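Family 88 glycosyl hydrolase (Bacteroides thetaiotaomicron, PDB 5NOA) probably acts as a polysaccharide lyase that removes rhamnose caps from complex arabinogalactan proteins, although its family is generally assigned hydrolase activity. Local coordinates at residues D154-A159 with E183-Y188; D116-F121 with E145-T150. One frame throughout, in Å; residues are numbered along the deposited sequence.

Interaction 1 of 2, residues D154-A159 with E183-Y188; sequences DYWWWA and EKLHEY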
loop_
_atom_site.group_PDB
_atom_site.type_symbol
_atom_site.label_atom_id
_atom_site.label_comp_id
_atom_site.label_asym_id
_atom_site.label_seq_id
_atom_site.Cartn_x
_atom_site.Cartn_y
_atom_site.Cartn_z
ATOM N N ASP A 154 -11.249 14.069 -9.845
ATOM C CA ASP A 154 -10.610 12.990 -10.609
ATOM C C ASP A 154 -9.104 12.845 -10.288
ATOM O O ASP A 154 -8.324 12.377 -11.127
ATOM C CB ASP A 154 -10.821 13.193 -12.111
ATOM C CG ASP A 154 -10.245 14.480 -12.632
ATOM O OD1 ASP A 154 -9.855 15.358 -11.857
ATOM O OD2 ASP A 154 -10.267 14.620 -13.866
ATOM N N TYR A 155 -8.731 13.219 -9.079
ATOM C CA TYR A 155 -7.345 13.117 -8.646
ATOM C C TYR A 155 -6.836 11.682 -8.564
ATOM O O TYR A 155 -5.637 11.482 -8.692
ATOM C CB TYR A 155 -7.130 13.830 -7.296
ATOM C CG TYR A 155 -7.216 15.335 -7.440
ATOM C CD1 TYR A 155 -6.164 16.022 -8.015
ATOM C CD2 TYR A 155 -8.358 16.054 -7.079
ATOM C CE1 TYR A 155 -6.241 17.383 -8.233
ATOM C CE2 TYR A 155 -8.403 17.435 -7.261
ATOM C CZ TYR A 155 -7.347 18.083 -7.842
ATOM O OH TYR A 155 -7.352 19.439 -8.079
ATOM N N TRP A 156 -7.713 10.724 -8.261
ATOM C CA TRP A 156 -7.309 9.319 -8.043
ATOM C C TRP A 156 -7.751 8.501 -9.252
ATOM O O TRP A 156 -8.790 7.818 -9.258
ATOM C CB TRP A 156 -7.848 8.764 -6.736
ATOM C CG TRP A 156 -7.383 9.521 -5.530
ATOM C CD1 TRP A 156 -6.377 10.457 -5.477
ATOM C CD2 TRP A 156 -7.946 9.470 -4.203
ATOM N NE1 TRP A 156 -6.303 10.987 -4.211
ATOM C CE2 TRP A 156 -7.237 10.387 -3.409
ATOM C CE3 TRP A 156 -8.989 8.727 -3.596
ATOM C CZ2 TRP A 156 -7.547 10.593 -2.060
ATOM C CZ3 TRP A 156 -9.277 8.933 -2.313
ATOM C CH2 TRP A 156 -8.570 9.846 -1.543
ATOM N N TRP A 157 -6.945 8.599 -10.308
ATOM C CA TRP A 157 -7.243 8.047 -11.620
ATOM C C TRP A 157 -6.515 6.736 -11.933
ATOM O O TRP A 157 -6.645 6.204 -13.032
ATOM C CB TRP A 157 -6.987 9.096 -12.735
ATOM C CG TRP A 157 -5.620 9.688 -12.651
ATOM C CD1 TRP A 157 -5.264 10.852 -12.017
ATOM C CD2 TRP A 157 -4.402 9.156 -13.202
ATOM N NE1 TRP A 157 -3.920 11.035 -12.100
ATOM C CE2 TRP A 157 -3.368 10.039 -12.851
ATOM C CE3 TRP A 157 -4.090 8.040 -13.993
ATOM C CZ2 TRP A 157 -2.061 9.823 -13.210
ATOM C CZ3 TRP A 157 -2.809 7.856 -14.361
ATOM C CH2 TRP A 157 -1.799 8.721 -13.962
ATOM N N TRP A 158 -5.775 6.228 -10.960
ATOM C CA TRP A 158 -5.105 4.941 -11.099
ATOM C C TRP A 158 -5.190 4.252 -9.740
ATOM O O TRP A 158 -5.249 4.899 -8.698
ATOM C CB TRP A 158 -3.651 5.121 -11.587
ATOM C CG TRP A 158 -2.653 5.619 -10.560
ATOM C CD1 TRP A 158 -1.591 4.914 -10.100
ATOM C CD2 TRP A 158 -2.615 6.882 -9.867
ATOM N NE1 TRP A 158 -0.902 5.630 -9.175
ATOM C CE2 TRP A 158 -1.492 6.845 -9.009
ATOM C CE3 TRP A 158 -3.381 8.060 -9.904
ATOM C CZ2 TRP A 158 -1.189 7.852 -8.140
ATOM C CZ3 TRP A 158 -3.049 9.099 -9.047
ATOM C CH2 TRP A 158 -1.969 8.970 -8.159
ATOM N N ALA A 159 -5.219 2.926 -9.772
ATOM C CA ALA A 159 -5.527 2.167 -8.562
ATOM C C ALA A 159 -4.554 2.421 -7.422
ATOM O O ALA A 159 -4.962 2.551 -6.277
ATOM C CB ALA A 159 -5.630 0.665 -8.869
ATOM N N GLU A 183 -14.877 14.103 3.842
ATOM C CA GLU A 183 -15.772 14.297 2.722
ATOM C C GLU A 183 -15.071 14.067 1.383
ATOM O O GLU A 183 -15.587 13.388 0.473
ATOM C CB GLU A 183 -16.376 15.687 2.757
ATOM C CG GLU A 183 -17.247 16.050 1.576
ATOM C CD GLU A 183 -18.389 15.093 1.315
ATOM O OE1 GLU A 183 -19.051 14.613 2.303
ATOM O OE2 GLU A 183 -18.619 14.848 0.084
ATOM N N LYS A 184 -13.884 14.623 1.261
ATOM C CA LYS A 184 -13.101 14.471 0.036
ATOM C C LYS A 184 -12.517 13.081 -0.137
ATOM O O LYS A 184 -12.393 12.628 -1.278
ATOM C CB LYS A 184 -12.066 15.595 -0.040
ATOM C CG LYS A 184 -12.711 16.963 -0.288
ATOM C CD LYS A 184 -13.104 17.143 -1.744
ATOM C CE LYS A 184 -13.801 18.466 -2.000
ATOM N NZ LYS A 184 -14.091 18.640 -3.443
ATOM N N LEU A 185 -12.174 12.402 0.960
ATOM C CA LEU A 185 -11.820 10.976 0.843
ATOM C C LEU A 185 -12.929 10.255 0.090
ATOM O O LEU A 185 -12.687 9.488 -0.852
ATOM C CB LEU A 185 -11.656 10.399 2.256
ATOM C CG LEU A 185 -11.558 8.870 2.361
ATOM C CD1 LEU A 185 -10.381 8.340 1.615
ATOM C CD2 LEU A 185 -11.530 8.498 3.818
ATOM N N HIS A 186 -14.186 10.501 0.507
ATOM C CA HIS A 186 -15.301 9.818 -0.146
ATOM C C HIS A 186 -15.457 10.237 -1.607
ATOM O O HIS A 186 -15.642 9.384 -2.481
ATOM C CB HIS A 186 -16.571 10.089 0.609
ATOM C CG HIS A 186 -17.722 9.352 0.065
ATOM N ND1 HIS A 186 -18.651 9.946 -0.745
ATOM C CD2 HIS A 186 -18.060 8.044 0.139
ATOM C CE1 HIS A 186 -19.544 9.048 -1.122
ATOM N NE2 HIS A 186 -19.200 7.879 -0.607
ATOM N N GLU A 187 -15.389 11.544 -1.869
ATOM C CA GLU A 187 -15.594 12.025 -3.225
ATOM C C GLU A 187 -14.522 11.468 -4.172
ATOM O O GLU A 187 -14.825 10.980 -5.273
ATOM C CB GLU A 187 -15.572 13.543 -3.232
ATOM C CG GLU A 187 -15.806 14.100 -4.614
ATOM C CD GLU A 187 -15.922 15.587 -4.673
ATOM O OE1 GLU A 187 -15.709 16.279 -3.671
ATOM O OE2 GLU A 187 -16.213 16.045 -5.811
ATOM N N TYR A 188 -13.275 11.500 -3.737
ATOM C CA TYR A 188 -12.188 11.034 -4.595
ATOM C C TYR A 188 -12.224 9.516 -4.787
ATOM O O TYR A 188 -11.929 9.024 -5.882
ATOM C CB TYR A 188 -10.826 11.506 -4.082
ATOM C CG TYR A 188 -10.622 13.014 -4.015
ATOM C CD1 TYR A 188 -11.349 13.907 -4.784
ATOM C CD2 TYR A 188 -9.691 13.527 -3.122
ATOM C CE1 TYR A 188 -11.093 15.285 -4.698
ATOM C CE2 TYR A 188 -9.474 14.865 -2.996
ATOM C CZ TYR A 188 -10.175 15.751 -3.803
ATOM O OH TYR A 188 -9.903 17.087 -3.664
HETATM O O HOH W 1 -10.448 10.908 -7.523
#

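Interaction 2 of 2, residues D116-F121 with E145-T150; sequences DYQICF and EYQMST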
loop_
_atom_site.group_PDB
_atom_site.type_symbol
_atom_site.label_atom_id
_atom_site.label_comp_id
_atom_site.label_asym_id
_atom_site.label_seq_id
_atom_site.Cartn_x
_atom_site.Cartn_y
_atom_site.Cartn_z
ATOM N N ASP A 116 1.364 10.157 -6.192
ATOM C CA ASP A 116 2.691 9.587 -5.971
ATOM C C ASP A 116 3.658 10.518 -5.224
ATOM O O ASP A 116 4.634 10.040 -4.644
ATOM C CB ASP A 116 3.308 9.137 -7.293
ATOM C CG ASP A 116 2.774 7.802 -7.805
ATOM O OD1 ASP A 116 2.013 7.140 -7.091
ATOM O OD2 ASP A 116 3.211 7.425 -8.919
ATOM N N TYR A 117 3.367 11.824 -5.221
ATOM C CA TYR A 117 4.108 12.817 -4.460
ATOM C C TYR A 117 3.421 13.222 -3.182
ATOM O O TYR A 117 3.828 14.218 -2.536
ATOM C CB TYR A 117 4.492 14.027 -5.326
ATOM C CG TYR A 117 5.878 13.972 -5.887
ATOM C CD1 TYR A 117 6.980 13.782 -5.057
ATOM C CD2 TYR A 117 6.069 14.165 -7.243
ATOM C CE1 TYR A 117 8.268 13.784 -5.587
ATOM C CE2 TYR A 117 7.342 14.171 -7.771
ATOM C CZ TYR A 117 8.432 13.985 -6.939
ATOM O OH TYR A 117 9.691 13.945 -7.483
ATOM N N GLN A 118 2.409 12.462 -2.770
ATOM C CA GLN A 118 1.689 12.727 -1.540
ATOM C C GLN A 118 1.762 11.609 -0.515
ATOM O O GLN A 118 1.479 11.832 0.653
ATOM C CB GLN A 118 0.238 13.052 -1.880
ATOM C CG GLN A 118 0.081 14.267 -2.786
ATOM C CD GLN A 118 -1.337 14.510 -3.202
ATOM O OE1 GLN A 118 -2.158 13.596 -3.193
ATOM N NE2 GLN A 118 -1.646 15.749 -3.622
ATOM N N ILE A 119 2.152 10.403 -0.943
ATOM C CA ILE A 119 2.293 9.331 0.025
ATOM C C ILE A 119 3.323 9.661 1.081
ATOM O O ILE A 119 3.192 9.218 2.234
ATOM C CB ILE A 119 2.539 7.967 -0.650
ATOM C CG1 ILE A 119 2.995 6.897 0.377
ATOM C CG2 ILE A 119 3.514 8.054 -1.807
ATOM C CD1 ILE A 119 3.024 5.467 -0.154
ATOM N N CYS A 120 4.345 10.451 0.754
ATOM C CA CYS A 120 5.291 10.892 1.787
ATOM C C CYS A 120 4.589 11.539 2.994
ATOM O O CYS A 120 5.076 11.435 4.106
ATOM C CB CYS A 120 6.327 11.831 1.171
ATOM S SG CYS A 120 5.688 13.347 0.456
ATOM N N PHE A 121 3.466 12.213 2.754
ATOM C CA PHE A 121 2.730 12.847 3.828
ATOM C C PHE A 121 2.267 11.860 4.881
ATOM O O PHE A 121 2.065 12.264 6.033
ATOM C CB PHE A 121 1.512 13.624 3.290
ATOM C CG PHE A 121 1.792 14.687 2.234
ATOM C CD1 PHE A 121 3.031 15.280 2.089
ATOM C CD2 PHE A 121 0.739 15.150 1.428
ATOM C CE1 PHE A 121 3.230 16.290 1.142
ATOM C CE2 PHE A 121 0.926 16.140 0.510
ATOM C CZ PHE A 121 2.172 16.716 0.358
ATOM N N GLU A 145 -5.171 20.762 1.428
ATOM C CA GLU A 145 -6.220 21.760 1.588
ATOM C C GLU A 145 -6.435 22.565 0.302
ATOM O O GLU A 145 -7.578 22.861 -0.039
ATOM C CB GLU A 145 -6.003 22.582 2.848
ATOM C CG GLU A 145 -6.151 21.675 4.080
ATOM C CD GLU A 145 -5.562 22.159 5.398
ATOM O OE1 GLU A 145 -5.255 23.374 5.532
ATOM O OE2 GLU A 145 -5.403 21.305 6.331
ATOM N N TYR A 146 -5.367 22.880 -0.447
ATOM C CA TYR A 146 -5.563 23.468 -1.759
ATOM C C TYR A 146 -6.295 22.483 -2.678
ATOM O O TYR A 146 -7.281 22.818 -3.337
ATOM C CB TYR A 146 -4.234 23.878 -2.401
ATOM C CG TYR A 146 -4.461 24.347 -3.822
ATOM C CD1 TYR A 146 -5.042 25.595 -4.074
ATOM C CD2 TYR A 146 -4.157 23.535 -4.908
ATOM C CE1 TYR A 146 -5.317 25.988 -5.372
ATOM C CE2 TYR A 146 -4.400 23.945 -6.200
ATOM C CZ TYR A 146 -4.981 25.163 -6.438
ATOM O OH TYR A 146 -5.235 25.572 -7.726
ATOM N N GLN A 147 -5.836 21.242 -2.729
ATOM C CA GLN A 147 -6.491 20.245 -3.564
ATOM C C GLN A 147 -7.979 20.151 -3.265
ATOM O O GLN A 147 -8.811 20.147 -4.171
ATOM C CB GLN A 147 -5.823 18.900 -3.389
ATOM C CG GLN A 147 -6.344 17.803 -4.280
ATOM C CD GLN A 147 -5.480 16.577 -4.208
ATOM O OE1 GLN A 147 -4.258 16.677 -4.169
ATOM N NE2 GLN A 147 -6.116 15.417 -4.237
ATOM N N MET A 148 -8.330 20.091 -1.984
ATOM C CA MET A 148 -9.734 19.946 -1.604
ATOM C C MET A 148 -10.582 21.175 -1.963
ATOM O O MET A 148 -11.789 21.061 -2.114
ATOM C CB MET A 148 -9.876 19.624 -0.116
ATOM C CG MET A 148 -9.311 18.264 0.240
ATOM S SD MET A 148 -9.626 17.795 1.951
ATOM C CE MET A 148 -8.701 19.004 2.882
ATOM N N SER A 149 -9.940 22.325 -2.126
ATOM C CA SER A 149 -10.626 23.548 -2.524
ATOM C C SER A 149 -10.956 23.593 -3.979
ATOM O O SER A 149 -11.797 24.380 -4.412
ATOM C CB SER A 149 -9.793 24.791 -2.164
ATOM O OG SER A 149 -8.737 25.076 -3.056
ATOM N N THR A 150 -10.290 22.780 -4.781
ATOM C CA THR A 150 -10.544 22.753 -6.230
ATOM C C THR A 150 -11.843 21.965 -6.491
ATOM O O THR A 150 -12.240 21.153 -5.666
ATOM C CB THR A 150 -9.383 22.113 -7.015
ATOM O OG1 THR A 150 -9.315 20.711 -6.757
ATOM C CG2 THR A 150 -8.079 22.796 -6.710
HETATM O O HOH W 2 -4.359 13.091 -4.630
#

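Interaction 1 of 2, residues D154-A159 with E183-Y188
Trp-156 and Tyr-188 meet through matching first torsions, each CG lying anti to its own carbonyl carbon, and their side chains cross at about a right angle. In Trp-156, chi1 of -60° and chi2 of -13° together turn one face of the indole to Tyr-188, whose CB stands 3.4 Å from the centroid of the six-membered ring, close to the ring normal: a CH-pi contact. The phenol ring of Tyr-188 follows edge-to-face, its edge toward that indole, with the planes at 71°. At the edge of the indole, Trp-156 CH2 meets Leu-185 CD1 at 3.9 Å. Tyr-155 lies alongside Tyr-188 and points the same way; its edge is turned toward the Tyr-188 face in an offset edge-to-face pair, with Tyr-155 CD2 3.7 Å from Tyr-188 CE1. The Tyr-155 hydroxyl hydrogen-bonds Thr-150 OG1.

No direct hydrogen bond crosses the contact; a water bridges the backbones instead. It accepts from Trp-156 N at 2.8 Å and donates to Tyr-188 O at 2.9 Å. With Leu-162, Val-165 and Met-166 of helix 160-176 also against Trp-156, this buried aromatic cluster packs an interhelical loop onto helix 180-196, within the helical-hairpin architecture of the six-hairpin glycosidase clan.

Interaction 2 of 2, residues D116-F121 with E145-T150
Gln-118 and Gln-147 make the whole direct contact, amide to amide. Gln-118 NE2 donates to Gln-147 OE1 at 2.8 Å, and the N-H...O angle of 164° shows a nearly straight bond. The donor lies in the carbonyl plane of Gln-147 and the acceptor in the amide plane of Gln-118, with the two planes only 18° apart. A water completes the ring: it donates to Gln-118 OE1 at 2.7 Å and accepts from Gln-147 NE2 at 2.9 Å. Donors and acceptors thus alternate around both amides. Gln-118 NE2 also bonds to Val-112 O, a carbonyl that can only accept; this supports its assignment as the nitrogen, from which that of the Gln-147 amide follows, and two acceptors hold this buried atom. With an alanine here instead of Gln-118, Gln-147 OE1 and Val-112 O would probably lose their shared amide donor, and the water its acceptor at Gln-118 OE1.

Both chains reach out extended beyond CG; that of Gln-147 sets off with CG anti to the backbone N (chi1 -176°), directed at the other segment. Behind it, Gln-147 O takes two bonds, from Thr-150 N and, at 2.7 Å, from Thr-150 OG1. Behind Gln-118, its O accepts from Phe-121 N at 2.9 Å, and its CA lies over one face of the Phe-121 ring.

The amide pair links the turn leading into helix 120-130 to the C-terminal part of helix 135-149, with Val-165 of helix 160-176 against Gln-118 and Tyr-188 of helix 180-196 against Gln-147.

From the N terminus, the chain first passes 116-121, runs through helix 120-130 and most of helix 135-149, and closes a loop at 145-150 through interaction 2. A few residues later 154-159 begins, and after helix 160-176 interaction 1 closes a second loop on helix 180-196. The two loops follow in series, neither nesting nor crossing, with 23 residues between the segments of each. Their centres are about 11 Å apart and they touch directly: Tyr-155 CG packs 3.4 Å from Gln-147 NE2, and Lys-184 CE 3.3 Å from Met-148 O. Interaction 2 joins the turn before helix 120-130 to helix 135-149, interaction 1 joins the following loop to helix 180-196, and Tyr-155 on Gln-147 links the two.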